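Local coordinates for protein endo-N-acetyl-beta-D-glucosaminidase (Hypocrea jecorina, PDB 4AC1) that hydrolyses N-linked glycans within their chitobiose core, a family 18 glycoside hydrolase responsible for the deglycosylation of the fungus's own cellulases, at residues T173-Q176 with Q177-N181; D204-A208 with N209-P213. All blocks are in the same frame, centred on the assembly; numbering follows the deposited sequence.

Interaction 1. Residues T173-Q176 with Q177-N181; sequences TALQ and QTQGN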
# COMPACT_ATOMS: atom_id res chain seq x y z
N THR A 173 3.53 13.74 -10.75
CA THR A 173 2.61 14.75 -11.27
C THR A 173 2.25 14.44 -12.72
O THR A 173 1.09 14.56 -13.09
CB THR A 173 3.13 16.18 -11.15
OG1 THR A 173 4.45 16.24 -11.67
CG2 THR A 173 3.11 16.66 -9.69
N ALA A 174 3.21 13.98 -13.53
CA ALA A 174 2.90 13.55 -14.89
C ALA A 174 1.94 12.35 -14.86
O ALA A 174 0.96 12.32 -15.61
CB ALA A 174 4.16 13.20 -15.64
N LEU A 175 2.23 11.37 -14.01
CA LEU A 175 1.36 10.20 -13.85
C LEU A 175 -0.07 10.59 -13.47
O LEU A 175 -1.05 10.07 -14.04
CB LEU A 175 1.93 9.23 -12.82
CG LEU A 175 1.16 7.93 -12.58
CD1 LEU A 175 1.13 7.09 -13.84
CD2 LEU A 175 1.78 7.15 -11.44
N GLN A 176 -0.20 11.50 -12.51
CA GLN A 176 -1.53 11.94 -12.09
C GLN A 176 -2.27 12.58 -13.27
O GLN A 176 -3.46 12.33 -13.47
CB GLN A 176 -1.45 12.90 -10.88
CG GLN A 176 -2.75 13.66 -10.55
CD GLN A 176 -3.91 12.75 -10.17
OE1 GLN A 176 -3.74 11.77 -9.44
NE2 GLN A 176 -5.10 13.11 -10.63
N GLN A 177 -1.56 13.37 -14.07
CA GLN A 177 -2.21 13.99 -15.23
C GLN A 177 -2.74 12.98 -16.25
O GLN A 177 -3.88 13.10 -16.72
CB GLN A 177 -1.29 14.99 -15.91
CG GLN A 177 -0.96 16.20 -15.03
CD GLN A 177 -0.26 17.31 -15.77
OE1 GLN A 177 -0.36 17.42 -16.98
NE2 GLN A 177 0.46 18.15 -15.02
N THR A 178 -1.94 11.98 -16.59
CA THR A 178 -2.28 11.05 -17.69
C THR A 178 -3.09 9.83 -17.23
O THR A 178 -3.97 9.36 -17.96
CB THR A 178 -1.01 10.58 -18.45
OG1 THR A 178 -0.11 9.99 -17.52
CG2 THR A 178 -0.31 11.74 -19.13
N GLN A 179 -2.82 9.35 -16.01
CA GLN A 179 -3.45 8.13 -15.48
C GLN A 179 -4.18 8.35 -14.16
O GLN A 179 -4.65 7.38 -13.56
CB GLN A 179 -2.43 6.99 -15.31
CG GLN A 179 -2.28 6.13 -16.55
CD GLN A 179 -1.48 6.82 -17.64
OE1 GLN A 179 -0.45 7.43 -17.35
NE2 GLN A 179 -1.92 6.70 -18.88
N GLY A 180 -4.32 9.60 -13.71
CA GLY A 180 -4.93 9.88 -12.41
C GLY A 180 -6.32 9.32 -12.22
O GLY A 180 -6.69 8.89 -11.13
N ASN A 181 -7.11 9.34 -13.29
CA ASN A 181 -8.46 8.77 -13.24
C ASN A 181 -8.46 7.25 -13.10
O ASN A 181 -9.50 6.66 -12.80
CB ASN A 181 -9.26 9.18 -14.48
CG ASN A 181 -8.67 8.63 -15.76
OD1 ASN A 181 -7.45 8.66 -15.96
ND2 ASN A 181 -9.54 8.14 -16.65
O HOH W 1 -7.71 11.88 -10.13
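Gln176 lays its amide alongside Gly180, four residues on, near the C-terminal end of helix 172-179, the crossover helix between parallel strands 151-154 and 185-189 in the beta/alpha barrel of a GH18 enzyme. The backbone supplies regular i to i+4 bonds: Gln177 N to Thr173 O, Thr178 N to Ala174 O, and Gln179 N to Leu175 O, the last only 2.7 Å long. The next, Gly180 N to Gln176 O, is weak, with an N-H...O angle of 123°; a 3-10 segment begins at Gly180.

Along Gln176, CB lies 3.2 Å from Gln177 N, contact imposed by the chain itself, and CG is 3.7 Å from the same nitrogen. With CG anti to the backbone N (chi1 167°), the side chain runs beside its own carbonyl, and the bend about CB-CG (chi2 62°) turns the amide toward the helix end. There CD is 3.8 Å from Gly180 CA, while OE1 and NE2 are each 3.7 Å from that same carbon, which sits off the amide plane. At the tip, OE1 accepts hydrogen bonds from outside, from Tyr186 OH and Lys215 NZ, and Lys215 also reaches Gly180 O. NE2 donates to a water 2.9 Å away, which in turn donates weakly to Gly180 O. Both ends of the amide are thus engaged, which fixes its rotation.

On another side of the helix, Leu175 and Gln179 cross at about a right angle, with Leu175 CD1 3.9 Å from Gln179 CB. Gln177, on a different face from that pair, lays its CG 3.3 Å from Thr173 O.

Interaction 2. Residues D204-A208 with N209-P213; sequences DRIVA and NGFAP. With ZN (zinc ion), chain I.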
# COMPACT_ATOMS: atom_id res chain seq x y z
N ASP A 204 -0.42 19.43 3.34
CA ASP A 204 -0.94 20.64 2.68
C ASP A 204 -0.18 20.99 1.40
O ASP A 204 -0.77 21.40 0.40
CB ASP A 204 -0.89 21.87 3.61
CG ASP A 204 -1.91 21.82 4.77
OD1 ASP A 204 -2.93 21.10 4.72
OD2 ASP A 204 -1.68 22.56 5.74
N ARG A 205 1.15 20.84 1.43
CA ARG A 205 1.97 21.09 0.25
C ARG A 205 1.63 20.11 -0.90
O ARG A 205 1.56 20.50 -2.07
CB ARG A 205 3.46 21.02 0.62
CG ARG A 205 4.41 21.59 -0.43
CD ARG A 205 5.87 21.58 0.03
NE ARG A 205 6.07 22.37 1.24
CZ ARG A 205 6.29 21.88 2.46
NH1 ARG A 205 6.35 20.58 2.67
NH2 ARG A 205 6.45 22.72 3.48
N ILE A 206 1.39 18.85 -0.54
CA ILE A 206 1.02 17.85 -1.52
C ILE A 206 -0.33 18.22 -2.16
O ILE A 206 -0.48 18.17 -3.39
CB ILE A 206 0.97 16.46 -0.87
CG1 ILE A 206 2.39 15.96 -0.57
CG2 ILE A 206 0.21 15.48 -1.74
CD1 ILE A 206 2.47 14.80 0.42
N VAL A 207 -1.30 18.62 -1.34
CA VAL A 207 -2.61 19.02 -1.85
C VAL A 207 -2.48 20.22 -2.80
O VAL A 207 -3.10 20.25 -3.87
CB VAL A 207 -3.62 19.29 -0.72
CG1 VAL A 207 -4.90 19.93 -1.27
CG2 VAL A 207 -3.94 18.00 0.02
N ALA A 208 -1.65 21.18 -2.41
CA ALA A 208 -1.41 22.38 -3.22
C ALA A 208 -0.69 22.05 -4.54
O ALA A 208 -0.74 22.83 -5.48
CB ALA A 208 -0.63 23.41 -2.42
N ASN A 209 -0.02 20.90 -4.60
CA ASN A 209 0.66 20.42 -5.80
C ASN A 209 -0.24 19.57 -6.71
O ASN A 209 0.24 18.93 -7.65
CB ASN A 209 1.94 19.65 -5.44
CG ASN A 209 2.97 19.68 -6.56
OD1 ASN A 209 3.08 20.68 -7.29
ND2 ASN A 209 3.73 18.60 -6.71
N GLY A 210 -1.55 19.56 -6.43
CA GLY A 210 -2.53 18.93 -7.32
C GLY A 210 -2.98 17.52 -6.98
O GLY A 210 -3.57 16.83 -7.82
N PHE A 211 -2.71 17.07 -5.76
CA PHE A 211 -3.16 15.75 -5.33
C PHE A 211 -4.29 15.92 -4.33
O PHE A 211 -4.07 16.42 -3.22
CB PHE A 211 -2.00 14.92 -4.75
CG PHE A 211 -0.89 14.68 -5.74
CD1 PHE A 211 -0.96 13.60 -6.63
CD2 PHE A 211 0.20 15.53 -5.80
CE1 PHE A 211 0.05 13.40 -7.57
CE2 PHE A 211 1.21 15.33 -6.73
CZ PHE A 211 1.14 14.26 -7.62
N ALA A 212 -5.50 15.51 -4.71
CA ALA A 212 -6.70 15.70 -3.89
C ALA A 212 -6.58 14.98 -2.55
O ALA A 212 -6.08 13.85 -2.49
CB ALA A 212 -7.94 15.21 -4.63
N PRO A 213 -7.05 15.62 -1.47
CA PRO A 213 -7.04 14.95 -0.17
C PRO A 213 -7.64 13.54 -0.20
O PRO A 213 -7.10 12.63 0.42
CB PRO A 213 -7.90 15.87 0.70
CG PRO A 213 -7.69 17.21 0.12
CD PRO A 213 -7.59 16.99 -1.37
ZN ZN I . 4.57 21.60 -8.40
O HOH W 2 5.84 22.71 -9.57
O HOH W 3 4.37 20.23 -9.82
O HOH W 4 4.65 23.24 -6.96
O HOH W 5 3.13 22.58 -9.23
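Val207 holds CG1 anti to its backbone N (chi1 171°), placing both methyls against the Pro213 ring, with CG2 3.8 Å from Pro213 CG. Asn209 also has its CG opposite the backbone N (chi1 -154°), and this carries the amide away from the helix toward a zinc ion.

The backbone between them is a Schellman motif ending helix 201-208. Gly210, at phi 98°, closes it: Gly210 N donates to Val207 O at 3.1 Å, and Phe211 N makes the longer, weak bond to Ile206 O at 3.4 Å. The usual apolar partner pair is present too, Ile206 CG2 lying 3.8 Å from Phe211 CB, while Ile206 O meets the edge of the Phe211 ring at CD2. Val207 CA points its hydrogen almost straight at Phe211 O, 3.3 Å away. Replacing Val207 with an alanine removes both methyls and is likely to leave Pro213 without its packing partners, opening a gap beside Tyr246, which touches both residues.

Asn209 OD1 binds the zinc ion at 2.1 Å; four waters and Asp163 OD2 complete six ligands, and Asn209 ND2 donates to Leu161 O, which orients the amide. A neutral amide oxygen, one carboxylate and mostly water make a coordination shell consistent with a peripheral, solvent-facing metal.

In the fold
Both contacts are partly buried and peripheral, about 18 and 19 Å from the chain centre, with centres about 14 Å apart on the same side of the chain's centre. Interaction 1 precedes strand 185-189, interaction 2 the following strand, 216-221. They touch directly: Gln176 CB lies 3.7 Å from Phe211 CE1. Tyr186, on strand 185-189, links them further, bonding the Gln176 amide and meeting the Phe211 ring edge-to-face. Their chemistry differs: at 173-181 a polar side chain and water line the helix end, whereas 204-213 closes its helix with the Ile206-Phe211 pair buried, the Val207-Pro213 pair against helix 232-246, and a metal ligand outward.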